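Local coordinates for Lmo2125 protein (Listeria monocytogenes serovar 1/2a, PDB 5TU0) that binds maltose, consistent with its being the extracellular lipoprotein receptor that hands the sugar to a membrane transporter, at residues D162-Y167 against E350-A355; E356-D361 against P371-A376; S268-G273 against Q340-I345; A171-Y176 against S195-T200. The protein carries 2 engineered substitutions. All blocks are in the same frame, centred on the assembly; numbering follows the deposited sequence.

Overall arrangement
Contacts 1 and 3 lie beside the sugar of this two-lobed binding protein; contacts 2 and 4 lie farther out. Contact 1, where helix 163-172 meets helix 348-363, carries the tyrosine on which a glucose unit lies. Contact 4 uses the far end of helix 163-172, and contact 2 pairs the continuation of helix 348-363 with helix 369-387. Contact 3 joins the residues leading into strand 272-278 to a loop. Centre to centre, contacts 2, 3 and 4 are about 10, 12 and 13 Å from contact 1. Along the chain, contact 4 and then contact 3, in series, fall inside the loop that contact 1 closes, and contact 2 follows. Helix 348-363 thus puts the C-terminal helices behind that tyrosine.

Contact 1 of 4, residues D162-Y167 against E350-A355. With GLC (alpha-D-glucopyranose), chain B.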
loop_
_atom_site.group_PDB
_atom_site.type_symbol
_atom_site.label_atom_id
_atom_site.label_comp_id
_atom_site.label_asym_id
_atom_site.label_seq_id
_atom_site.Cartn_x
_atom_site.Cartn_y
_atom_site.Cartn_z
ATOM N N ASP A 162 1.593 8.458 11.517
ATOM C CA ASP A 162 2.100 8.171 10.181
ATOM C C ASP A 162 0.946 8.397 9.187
ATOM O O ASP A 162 -0.068 7.684 9.212
ATOM C CB ASP A 162 2.617 6.723 10.145
ATOM C CG ASP A 162 3.353 6.370 8.855
ATOM O OD1 ASP A 162 2.992 6.870 7.777
ATOM O OD2 ASP A 162 4.274 5.527 8.929
ATOM N N PHE A 163 1.096 9.394 8.318
ATOM C CA PHE A 163 0.060 9.706 7.342
ATOM C C PHE A 163 -0.307 8.526 6.458
ATOM O O PHE A 163 -1.440 8.423 6.021
ATOM C CB PHE A 163 0.481 10.894 6.489
ATOM C CG PHE A 163 -0.542 11.312 5.496
ATOM C CD1 PHE A 163 -1.757 11.826 5.916
ATOM C CD2 PHE A 163 -0.265 11.266 4.128
ATOM C CE1 PHE A 163 -2.703 12.238 4.995
ATOM C CE2 PHE A 163 -1.214 11.679 3.210
ATOM C CZ PHE A 163 -2.424 12.166 3.648
ATOM N N TYR A 164 0.632 7.626 6.196
ATOM C CA TYR A 164 0.283 6.438 5.410
ATOM C C TYR A 164 -0.856 5.638 6.072
ATOM O O TYR A 164 -1.723 5.080 5.391
ATOM C CB TYR A 164 1.510 5.555 5.161
ATOM C CG TYR A 164 1.183 4.366 4.308
ATOM C CD1 TYR A 164 1.133 4.471 2.923
ATOM C CD2 TYR A 164 0.876 3.146 4.887
ATOM C CE1 TYR A 164 0.806 3.372 2.140
ATOM C CE2 TYR A 164 0.549 2.056 4.121
ATOM C CZ TYR A 164 0.519 2.173 2.754
ATOM O OH TYR A 164 0.185 1.070 2.016
ATOM N N PHE A 165 -0.830 5.569 7.399
ATOM C CA PHE A 165 -1.858 4.894 8.175
ATOM C C PHE A 165 -3.121 5.719 8.393
ATOM O O PHE A 165 -4.237 5.218 8.212
ATOM C CB PHE A 165 -1.277 4.456 9.534
ATOM C CG PHE A 165 -0.347 3.292 9.429
ATOM C CD1 PHE A 165 0.954 3.464 9.001
ATOM C CD2 PHE A 165 -0.774 2.016 9.766
ATOM C CE1 PHE A 165 1.820 2.385 8.886
ATOM C CE2 PHE A 165 0.085 0.928 9.658
ATOM C CZ PHE A 165 1.380 1.109 9.220
ATOM N N SER A 166 -2.955 6.990 8.758
ATOM C CA SER A 166 -4.106 7.828 9.036
ATOM C C SER A 166 -4.860 8.350 7.826
ATOM O O SER A 166 -6.009 8.783 7.980
ATOM C CB SER A 166 -3.712 9.015 9.922
ATOM O OG SER A 166 -2.822 9.867 9.232
ATOM N N TYR A 167 -4.251 8.319 6.638
ATOM C CA TYR A 167 -4.931 8.848 5.453
ATOM C C TYR A 167 -6.329 8.288 5.251
ATOM O O TYR A 167 -7.267 9.044 5.006
ATOM C CB TYR A 167 -4.123 8.652 4.169
ATOM C CG TYR A 167 -4.927 9.098 2.975
ATOM C CD1 TYR A 167 -5.249 10.443 2.804
ATOM C CD2 TYR A 167 -5.416 8.188 2.053
ATOM C CE1 TYR A 167 -6.005 10.864 1.739
ATOM C CE2 TYR A 167 -6.176 8.610 0.974
ATOM C CZ TYR A 167 -6.460 9.947 0.826
ATOM O OH TYR A 167 -7.214 10.388 -0.221
ATOM N N GLU A 350 5.801 16.284 -1.825
ATOM C CA GLU A 350 5.680 17.405 -0.889
ATOM C C GLU A 350 4.620 17.152 0.182
ATOM O O GLU A 350 4.611 17.797 1.210
ATOM C CB GLU A 350 5.383 18.696 -1.658
ATOM C CG GLU A 350 6.390 18.940 -2.783
ATOM C CD GLU A 350 7.826 18.872 -2.298
ATOM O OE1 GLU A 350 8.143 19.495 -1.255
ATOM O OE2 GLU A 350 8.628 18.175 -2.948
ATOM N N VAL A 351 3.744 16.191 -0.051
ATOM C CA VAL A 351 2.701 15.882 0.920
ATOM C C VAL A 351 3.241 15.298 2.235
ATOM O O VAL A 351 2.767 15.661 3.307
ATOM C CB VAL A 351 1.650 14.948 0.292
ATOM C CG1 VAL A 351 0.607 14.491 1.315
ATOM C CG2 VAL A 351 0.965 15.660 -0.868
ATOM N N TRP A 352 4.248 14.430 2.144
ATOM C CA TRP A 352 4.779 13.699 3.332
ATOM C C TRP A 352 5.233 14.526 4.534
ATOM O O TRP A 352 4.722 14.326 5.638
ATOM C CB TRP A 352 5.864 12.704 2.898
ATOM C CG TRP A 352 5.329 11.735 1.898
ATOM C CD1 TRP A 352 5.640 11.673 0.571
ATOM C CD2 TRP A 352 4.334 10.726 2.129
ATOM N NE1 TRP A 352 4.919 10.672 -0.031
ATOM C CE2 TRP A 352 4.107 10.078 0.899
ATOM C CE3 TRP A 352 3.625 10.294 3.267
ATOM C CZ2 TRP A 352 3.206 9.025 0.765
ATOM C CZ3 TRP A 352 2.721 9.246 3.137
ATOM C CH2 TRP A 352 2.521 8.621 1.890
ATOM N N THR A 353 6.149 15.470 4.343
ATOM C CA THR A 353 6.612 16.295 5.462
ATOM C C THR A 353 5.501 17.176 6.024
ATOM O O THR A 353 5.365 17.312 7.251
ATOM C CB THR A 353 7.845 17.140 5.081
ATOM O OG1 THR A 353 7.572 17.891 3.893
ATOM C CG2 THR A 353 9.021 16.226 4.813
ATOM N N GLY A 354 4.679 17.741 5.136
ATOM C CA GLY A 354 3.544 18.561 5.565
ATOM C C GLY A 354 2.500 17.757 6.336
ATOM O O GLY A 354 1.944 18.243 7.345
ATOM N N ALA A 355 2.227 16.535 5.869
ATOM C CA ALA A 355 1.252 15.670 6.525
ATOM C C ALA A 355 1.708 15.211 7.934
ATOM O O ALA A 355 0.850 14.988 8.800
ATOM C CB ALA A 355 0.885 14.484 5.641
HETATM C C1 GLC B . 4.457 0.329 2.745
HETATM C C2 GLC B . 4.067 0.884 1.373
HETATM C C3 GLC B . 4.843 2.155 1.042
HETATM C C4 GLC B . 4.691 3.163 2.178
HETATM C C5 GLC B . 5.148 2.534 3.493
HETATM C C6 GLC B . 5.010 3.518 4.654
HETATM O O2 GLC B . 4.301 -0.099 0.359
HETATM O O3 GLC B . 4.362 2.706 -0.189
HETATM O O4 GLC B . 5.441 4.353 1.902
HETATM O O5 GLC B . 4.374 1.352 3.751
HETATM O O6 GLC B . 5.101 2.833 5.911
#
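F163 packs its ring against helix 348-363, meeting A355, V351 and W352. The methyl of A355 lies over one face of its ring, CB of A355 being 3.8 Å from the ring centroid in a CH-pi contact, and an alanine is small enough to let the ring come that close. CE2 of F163 meets CG1 of V351 obliquely at 3.8 Å. W352 comes in at the ring edge: CD2 of F163 and CZ3 of W352 are 3.7 Å apart, and the two planes stand at 72°, an offset edge-to-face pair in which the phenylalanine edge turns toward the indole face. The indole then extends on to Y164, whose ring has CH2 of W352 at its edge while one face is turned to the sugar. There CD1 of Y164 lies 3.9 Å from C4 of the glucose, the aromatic face lying against one face of the pyranose with O5 over it, toward the rim. With chi1 at -177°, the ring of Y164 points away from its own backbone N and reaches out of the helix toward the ligand. Farther back, D162 caps the helix: its OD1 accepts from Y164 N over 2.9 Å, bent to 141° at the hydrogen and on the anti side of the carboxylate. A short acid suits this N-cap, and its OD2 is paired with K159. L116 of strand 105-121 packs on Y164. An aromatic ring lying beneath a sugar ring, backed by a shell of apolar and aromatic side chains, is typical of carbohydrate-binding sites, here the maltose pocket of a bacterial solute-binding protein.

Contact 2 of 4, residues E356-D361 against P371-A376. Engineered in segment 356-361: K359 (natural residue Met). Engineered in segment 371-376: P371 (natural residue Gln).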
loop_
_atom_site.group_PDB
_atom_site.type_symbol
_atom_site.label_atom_id
_atom_site.label_comp_id
_atom_site.label_asym_id
_atom_site.label_seq_id
_atom_site.Cartn_x
_atom_site.Cartn_y
_atom_site.Cartn_z
ATOM N N GLU A 356 3.025 15.123 8.178
ATOM C CA GLU A 356 3.553 14.773 9.526
ATOM C C GLU A 356 3.047 15.787 10.554
ATOM O O GLU A 356 2.466 15.410 11.589
ATOM C CB GLU A 356 5.097 14.792 9.608
ATOM C CG GLU A 356 5.874 13.756 8.819
ATOM C CD GLU A 356 7.403 13.909 8.985
ATOM O OE1 GLU A 356 7.880 14.367 10.057
ATOM O OE2 GLU A 356 8.140 13.571 8.036
ATOM N N ASN A 357 3.274 17.071 10.273
ATOM C CA ASN A 357 2.828 18.138 11.162
ATOM C C ASN A 357 1.322 18.163 11.327
ATOM O O ASN A 357 0.811 18.414 12.419
ATOM C CB ASN A 357 3.235 19.513 10.633
ATOM C CG ASN A 357 4.726 19.669 10.490
ATOM O OD1 ASN A 357 5.453 18.696 10.352
ATOM N ND2 ASN A 357 5.184 20.900 10.524
ATOM N N LEU A 358 0.626 17.945 10.218
ATOM C CA LEU A 358 -0.821 17.949 10.200
ATOM C C LEU A 358 -1.390 17.027 11.281
ATOM O O LEU A 358 -2.248 17.442 12.068
ATOM C CB LEU A 358 -1.327 17.550 8.810
ATOM C CG LEU A 358 -2.837 17.438 8.572
ATOM C CD1 LEU A 358 -3.168 17.741 7.117
ATOM C CD2 LEU A 358 -3.391 16.074 8.991
ATOM N N LYS A 359 -0.909 15.793 11.322
ATOM C CA LYS A 359 -1.380 14.840 12.322
ATOM C C LYS A 359 -0.728 15.094 13.696
ATOM O O LYS A 359 -1.422 15.100 14.707
ATOM C CB LYS A 359 -1.121 13.393 11.891
ATOM C CG LYS A 359 -1.912 12.882 10.659
ATOM C CD LYS A 359 -3.456 12.921 10.776
ATOM C CE LYS A 359 -4.022 12.135 11.970
ATOM N NZ LYS A 359 -3.883 12.817 13.310
ATOM N N PHE A 360 0.580 15.344 13.739
ATOM C CA PHE A 360 1.255 15.486 15.016
ATOM C C PHE A 360 0.828 16.683 15.852
ATOM O O PHE A 360 0.624 16.542 17.078
ATOM C CB PHE A 360 2.776 15.511 14.897
ATOM C CG PHE A 360 3.455 15.611 16.247
ATOM C CD1 PHE A 360 3.641 14.472 17.023
ATOM C CD2 PHE A 360 3.850 16.838 16.761
ATOM C CE1 PHE A 360 4.218 14.551 18.295
ATOM C CE2 PHE A 360 4.415 16.927 18.032
ATOM C CZ PHE A 360 4.615 15.778 18.786
ATOM N N ASP A 361 0.726 17.850 15.223
ATOM C CA ASP A 361 0.384 19.069 15.971
ATOM C C ASP A 361 -0.967 18.922 16.704
ATOM O O ASP A 361 -1.117 19.412 17.815
ATOM C CB ASP A 361 0.421 20.305 15.081
ATOM C CG ASP A 361 1.844 20.636 14.556
ATOM O OD1 ASP A 361 2.843 20.030 15.007
ATOM O OD2 ASP A 361 1.949 21.523 13.682
ATOM N N PRO A 371 -6.496 24.496 12.569
ATOM C CA PRO A 371 -5.221 25.170 12.235
ATOM C C PRO A 371 -4.089 24.195 11.974
ATOM O O PRO A 371 -3.185 24.510 11.211
ATOM C CB PRO A 371 -4.918 26.017 13.469
ATOM C CG PRO A 371 -5.760 25.458 14.555
ATOM C CD PRO A 371 -6.979 24.893 13.902
ATOM N N SER A 372 -4.127 23.026 12.602
ATOM C CA SER A 372 -3.098 22.021 12.353
ATOM C C SER A 372 -3.115 21.655 10.858
ATOM O O SER A 372 -2.059 21.584 10.207
ATOM C CB SER A 372 -3.330 20.785 13.206
ATOM O OG SER A 372 -2.272 19.844 13.056
ATOM N N ALA A 373 -4.317 21.442 10.338
ATOM C CA ALA A 373 -4.511 21.074 8.941
ATOM C C ALA A 373 -4.256 22.246 8.011
ATOM O O ALA A 373 -3.596 22.084 6.988
ATOM C CB ALA A 373 -5.906 20.520 8.736
ATOM N N ASP A 374 -4.779 23.426 8.361
ATOM C CA ASP A 374 -4.579 24.626 7.537
ATOM C C ASP A 374 -3.110 24.998 7.413
ATOM O O ASP A 374 -2.635 25.314 6.310
ATOM C CB ASP A 374 -5.373 25.822 8.088
ATOM C CG ASP A 374 -6.873 25.677 7.895
ATOM O OD1 ASP A 374 -7.303 24.860 7.068
ATOM O OD2 ASP A 374 -7.631 26.385 8.581
ATOM N N ASP A 375 -2.379 24.941 8.531
ATOM C CA ASP A 375 -0.953 25.295 8.538
ATOM C C ASP A 375 -0.132 24.325 7.679
ATOM O O ASP A 375 0.738 24.745 6.923
ATOM C CB ASP A 375 -0.392 25.340 9.972
ATOM C CG ASP A 375 -1.002 26.459 10.822
ATOM O OD1 ASP A 375 -1.651 27.361 10.270
ATOM O OD2 ASP A 375 -0.831 26.435 12.069
ATOM N N ALA A 376 -0.428 23.035 7.787
ATOM C CA ALA A 376 0.296 22.018 7.026
ATOM C C ALA A 376 -0.020 22.136 5.530
ATOM O O ALA A 376 0.877 22.014 4.703
ATOM C CB ALA A 376 -0.046 20.639 7.538
HETATM O O HOH W 1 0.425 21.984 11.310
#
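D361, whose CB rests 3.4 Å from OG of S372, carries one of the flat groups of this contact. Its OD1 sits at the edge of the F360 ring, in the ring plane, while OD2 is turned toward helix 369-387. Between the helices a water donates both to OD2 of D361, at 2.9 Å, and to the backbone O of S372, at 2.7 Å. The L358 carbonyl is met by the serine: OG of S372 donates to O of L358 over 2.6 Å, tilted 30° from the carbonyl plane; placing OG anti to its own backbone N (chi1 -175°) sends the hydroxyl across the gap. Beside this polar pair the packing is apolar. CB of L358 meets CB of A376 at 3.6 Å, and CG of L358 lies 4.0 Å from CA of A373. Serine and alanines suit this face because they let the two axes approach to 8.0 Å, running nearly antiparallel at 164° as a helical hairpin. I199 of helix 193-208 packs on both L358 and A373. K367, in the turn between the helices, forms salt bridges with both D361 and D375. That shared lysine probably offsets the repulsion between the two carboxylates, 5.9 Å apart at OD2 of D361 and OD2 of D375, so that charge and water join the hairpin on its more exposed side, while L358 and the alanines pack in its buried part.

Contact 3 of 4, residues S268-G273 against Q340-I345; sequences SPFAGG and QPMPNI
F270 and Q340 form a single beta bridge, two short extended pieces touching at one point while their directions diverge by 63°. Q340 N donates to O of P269 at 3.1 Å, coming in nearly along the C=O axis, and A271 N donates to O of Q340 at 2.8 Å, from above the carbonyl plane. One step on, a water continues the link, donating to O of A271 and accepting from N of M342. P341, which has no N-H to offer, sits between the direct bonds and the water. The main side-chain contact is between F270 and M342, while the Q340 side chain lies by S268. M342 runs out extended, then turns at chi3 (-59°) so that its methyl lies over a face of the F270 ring, CE being 4.1 Å from the centroid and 20° off the normal. SD stands straight above the ring but farther off, a Met-aromatic contact. Nearer the backbone, CB of M342 meets CD1 of F270 at 3.6 Å. Methionine suits this place, its flexible chain folding over a flat ring, and it also touches Y164 and W352. Y167 stacks with the phenylalanine. Chemically, main-chain bonds and one water hold segment 268-273 to the loop, independent of side-chain charge, while M342 and F270 pack beside the bridge, near the maltose pocket.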
loop_
_atom_site.group_PDB
_atom_site.type_symbol
_atom_site.label_atom_id
_atom_site.label_comp_id
_atom_site.label_asym_id
_atom_site.label_seq_id
_atom_site.Cartn_x
_atom_site.Cartn_y
_atom_site.Cartn_z
ATOM N N SER A 268 -10.831 4.353 4.140
ATOM C CA SER A 268 -10.414 4.401 2.735
ATOM C C SER A 268 -8.909 4.563 2.578
ATOM O O SER A 268 -8.428 5.620 2.169
ATOM C CB SER A 268 -11.161 5.536 2.051
ATOM O OG SER A 268 -12.557 5.356 2.193
ATOM N N PRO A 269 -8.152 3.495 2.879
ATOM C CA PRO A 269 -6.700 3.574 2.845
ATOM C C PRO A 269 -6.134 3.639 1.432
ATOM O O PRO A 269 -6.893 3.509 0.490
ATOM C CB PRO A 269 -6.282 2.274 3.507
ATOM C CG PRO A 269 -7.344 1.311 3.099
ATOM C CD PRO A 269 -8.611 2.113 3.105
ATOM N N PHE A 270 -4.832 3.875 1.304
ATOM C CA PHE A 270 -4.189 3.854 -0.016
ATOM C C PHE A 270 -4.236 2.430 -0.594
ATOM O O PHE A 270 -4.034 1.454 0.128
ATOM C CB PHE A 270 -2.727 4.310 0.041
ATOM C CG PHE A 270 -2.550 5.778 0.323
ATOM C CD1 PHE A 270 -3.089 6.732 -0.524
ATOM C CD2 PHE A 270 -1.825 6.206 1.428
ATOM C CE1 PHE A 270 -2.927 8.085 -0.271
ATOM C CE2 PHE A 270 -1.662 7.563 1.686
ATOM C CZ PHE A 270 -2.206 8.498 0.831
ATOM N N ALA A 271 -4.515 2.338 -1.890
ATOM C CA ALA A 271 -4.529 1.061 -2.614
ATOM C C ALA A 271 -3.104 0.843 -3.127
ATOM O O ALA A 271 -2.705 1.467 -4.112
ATOM C CB ALA A 271 -5.504 1.127 -3.780
ATOM N N GLY A 272 -2.349 -0.035 -2.475
ATOM C CA GLY A 272 -0.963 -0.293 -2.842
ATOM C C GLY A 272 -0.833 -1.556 -3.667
ATOM O O GLY A 272 -1.836 -2.186 -4.063
ATOM N N GLY A 273 0.406 -1.917 -3.936
ATOM C CA GLY A 273 0.679 -3.118 -4.720
ATOM C C GLY A 273 1.863 -2.940 -5.638
ATOM O O GLY A 273 2.620 -1.982 -5.507
ATOM N N GLN A 340 -8.151 3.777 -2.336
ATOM C CA GLN A 340 -7.894 4.591 -3.524
ATOM C C GLN A 340 -6.412 4.672 -3.818
ATOM O O GLN A 340 -5.601 4.676 -2.903
ATOM C CB GLN A 340 -8.446 6.009 -3.413
ATOM C CG GLN A 340 -8.029 6.795 -2.192
ATOM C CD GLN A 340 -8.975 6.591 -1.041
ATOM O OE1 GLN A 340 -9.196 5.477 -0.604
ATOM N NE2 GLN A 340 -9.551 7.681 -0.550
ATOM N N PRO A 341 -6.047 4.742 -5.110
ATOM C CA PRO A 341 -4.628 4.857 -5.419
ATOM C C PRO A 341 -4.004 6.120 -4.830
ATOM O O PRO A 341 -4.647 7.175 -4.805
ATOM C CB PRO A 341 -4.602 4.960 -6.961
ATOM C CG PRO A 341 -5.875 4.391 -7.417
ATOM C CD PRO A 341 -6.873 4.604 -6.331
ATOM N N MET A 342 -2.784 5.995 -4.346
ATOM C CA MET A 342 -2.026 7.120 -3.877
ATOM C C MET A 342 -1.684 7.909 -5.144
ATOM O O MET A 342 -1.359 7.299 -6.157
ATOM C CB MET A 342 -0.732 6.640 -3.228
ATOM C CG MET A 342 0.180 7.746 -2.718
ATOM S SD MET A 342 1.788 7.170 -2.134
ATOM C CE MET A 342 1.297 6.034 -0.833
ATOM N N PRO A 343 -1.752 9.257 -5.099
ATOM C CA PRO A 343 -1.343 10.012 -6.300
ATOM C C PRO A 343 0.069 9.634 -6.723
ATOM O O PRO A 343 0.942 9.456 -5.854
ATOM C CB PRO A 343 -1.392 11.475 -5.824
ATOM C CG PRO A 343 -2.392 11.476 -4.710
ATOM C CD PRO A 343 -2.219 10.155 -4.023
ATOM N N ASN A 344 0.288 9.479 -8.033
ATOM C CA ASN A 344 1.605 9.105 -8.564
ATOM C C ASN A 344 2.304 10.264 -9.279
ATOM O O ASN A 344 3.361 10.084 -9.882
ATOM C CB ASN A 344 1.489 7.859 -9.456
ATOM C CG ASN A 344 0.656 8.093 -10.701
ATOM O OD1 ASN A 344 0.210 9.213 -10.988
ATOM N ND2 ASN A 344 0.417 7.030 -11.435
ATOM N N ILE A 345 1.719 11.458 -9.190
ATOM C CA ILE A 345 2.313 12.648 -9.765
ATOM C C ILE A 345 3.467 13.116 -8.865
ATOM O O ILE A 345 3.468 12.840 -7.646
ATOM C CB ILE A 345 1.268 13.767 -10.005
ATOM C CG1 ILE A 345 0.628 14.252 -8.702
ATOM C CG2 ILE A 345 0.201 13.278 -10.987
ATOM C CD1 ILE A 345 -0.252 15.475 -8.887
HETATM O O HOH W 2 -1.278 3.654 -4.602
#

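Contact 4 of 4, residues A171-Y176 against S195-T200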
loop_
_atom_site.group_PDB
_atom_site.type_symbol
_atom_site.label_atom_id
_atom_site.label_comp_id
_atom_site.label_asym_id
_atom_site.label_seq_id
_atom_site.Cartn_x
_atom_site.Cartn_y
_atom_site.Cartn_z
ATOM N N ALA A 171 -9.791 10.239 4.680
ATOM C CA ALA A 171 -10.480 9.990 3.440
ATOM C C ALA A 171 -11.877 9.386 3.685
ATOM O O ALA A 171 -12.824 9.678 2.953
ATOM C CB ALA A 171 -9.643 9.085 2.539
ATOM N N GLY A 172 -12.012 8.583 4.739
ATOM C CA GLY A 172 -13.315 7.980 5.066
ATOM C C GLY A 172 -14.335 9.054 5.414
ATOM O O GLY A 172 -15.550 8.850 5.260
ATOM N N TYR A 173 -13.837 10.188 5.907
ATOM C CA TYR A 173 -14.681 11.349 6.226
ATOM C C TYR A 173 -14.839 12.358 5.060
ATOM O O TYR A 173 -15.535 13.355 5.204
ATOM C CB TYR A 173 -14.150 12.043 7.472
ATOM C CG TYR A 173 -14.610 11.395 8.768
ATOM C CD1 TYR A 173 -15.804 11.807 9.376
ATOM C CD2 TYR A 173 -13.868 10.391 9.384
ATOM C CE1 TYR A 173 -16.233 11.241 10.562
ATOM C CE2 TYR A 173 -14.289 9.818 10.577
ATOM C CZ TYR A 173 -15.480 10.243 11.156
ATOM O OH TYR A 173 -15.909 9.681 12.339
ATOM N N GLY A 174 -14.215 12.097 3.914
ATOM C CA GLY A 174 -14.342 12.993 2.762
ATOM C C GLY A 174 -13.077 13.762 2.416
ATOM O O GLY A 174 -13.082 14.570 1.496
ATOM N N GLY A 175 -11.990 13.511 3.139
ATOM C CA GLY A 175 -10.728 14.145 2.822
ATOM C C GLY A 175 -10.101 13.502 1.590
ATOM O O GLY A 175 -10.486 12.412 1.182
ATOM N N TYR A 176 -9.153 14.191 0.991
ATOM C CA TYR A 176 -8.412 13.659 -0.156
ATOM C C TYR A 176 -7.083 14.392 -0.242
ATOM O O TYR A 176 -6.941 15.491 0.291
ATOM C CB TYR A 176 -9.220 13.787 -1.469
ATOM C CG TYR A 176 -9.616 15.214 -1.828
ATOM C CD1 TYR A 176 -8.786 16.012 -2.601
ATOM C CD2 TYR A 176 -10.820 15.765 -1.376
ATOM C CE1 TYR A 176 -9.136 17.303 -2.930
ATOM C CE2 TYR A 176 -11.174 17.061 -1.684
ATOM C CZ TYR A 176 -10.329 17.828 -2.470
ATOM O OH TYR A 176 -10.652 19.114 -2.788
ATOM N N SER A 195 -11.606 16.074 6.169
ATOM C CA SER A 195 -10.281 15.786 6.755
ATOM C C SER A 195 -10.216 16.240 8.222
ATOM O O SER A 195 -9.684 15.537 9.078
ATOM C CB SER A 195 -9.149 16.472 5.997
ATOM O OG SER A 195 -8.931 15.899 4.726
ATOM N N VAL A 196 -10.747 17.423 8.500
ATOM C CA VAL A 196 -10.690 17.947 9.860
ATOM C C VAL A 196 -11.528 17.076 10.806
ATOM O O VAL A 196 -11.127 16.863 11.956
ATOM C CB VAL A 196 -11.031 19.447 9.916
ATOM C CG1 VAL A 196 -11.118 19.925 11.357
ATOM C CG2 VAL A 196 -9.965 20.223 9.154
ATOM N N GLU A 197 -12.656 16.550 10.327
ATOM C CA GLU A 197 -13.435 15.610 11.152
ATOM C C GLU A 197 -12.591 14.377 11.489
ATOM O O GLU A 197 -12.622 13.878 12.620
ATOM C CB GLU A 197 -14.712 15.148 10.463
ATOM C CG GLU A 197 -15.930 16.030 10.614
ATOM C CD GLU A 197 -17.104 15.453 9.823
ATOM O OE1 GLU A 197 -17.172 15.671 8.585
ATOM O OE2 GLU A 197 -17.947 14.768 10.444
ATOM N N GLY A 198 -11.845 13.896 10.504
ATOM C CA GLY A 198 -10.975 12.729 10.696
ATOM C C GLY A 198 -9.853 13.017 11.688
ATOM O O GLY A 198 -9.565 12.189 12.578
ATOM N N ILE A 199 -9.231 14.198 11.544
ATOM C CA ILE A 199 -8.163 14.604 12.424
ATOM C C ILE A 199 -8.712 14.705 13.854
ATOM O O ILE A 199 -8.067 14.240 14.793
ATOM C CB ILE A 199 -7.516 15.936 11.988
ATOM C CG1 ILE A 199 -6.884 15.794 10.591
ATOM C CG2 ILE A 199 -6.442 16.329 12.989
ATOM C CD1 ILE A 199 -6.457 17.113 9.997
ATOM N N THR A 200 -9.914 15.282 13.988
ATOM C CA THR A 200 -10.571 15.445 15.293
ATOM C C THR A 200 -10.830 14.086 15.949
ATOM O O THR A 200 -10.578 13.923 17.138
ATOM C CB THR A 200 -11.889 16.252 15.158
ATOM O OG1 THR A 200 -11.605 17.522 14.563
ATOM C CG2 THR A 200 -12.555 16.491 16.519
#
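A Schellman motif ends helix 163-172 here, and the turn it makes lays Y173 and G175 against helix 193-208. G174 takes the positive phi of 110° that glycine adopts readily, and its N bonds back to O of A171. The chain is then free to pass close beside the neighbouring helix. The tight, buried part is at S195, where OG lies only 3.2 Å from CA of G175; glycine suits this place because its bare CA leaves the space that the hydroxyl fills. That hydroxyl is buried but not without a partner, being hydrogen-bonded to O of G189, and the backbone N of S195 is held by N192, which also bonds O of G174. The N192 side chain thus links the turn after helix 163-172 to the start of helix 193-208. G198 is buried too: its N lies over one face of the Y173 ring, and its CA is 3.9 Å from CD2 of that tyrosine. Another residue without a side chain lets a broad ring settle against the helix surface. Y173 reaches there with chi1 at -83°, its ring anti to the carbonyl carbon. The solvent side belongs to E197, an exposed residue that crosses the ring at about a right angle, CB lying 3.7 Å from CD1 of Y173. A long acid suits the surface here, and both its CB and its carboxylate lie along the ring. N262 and N263 also touch the tyrosine. The carboxylate, its plane 67° from the ring, brings OE2 of E197 to 3.8 Å from CD1 of Y173.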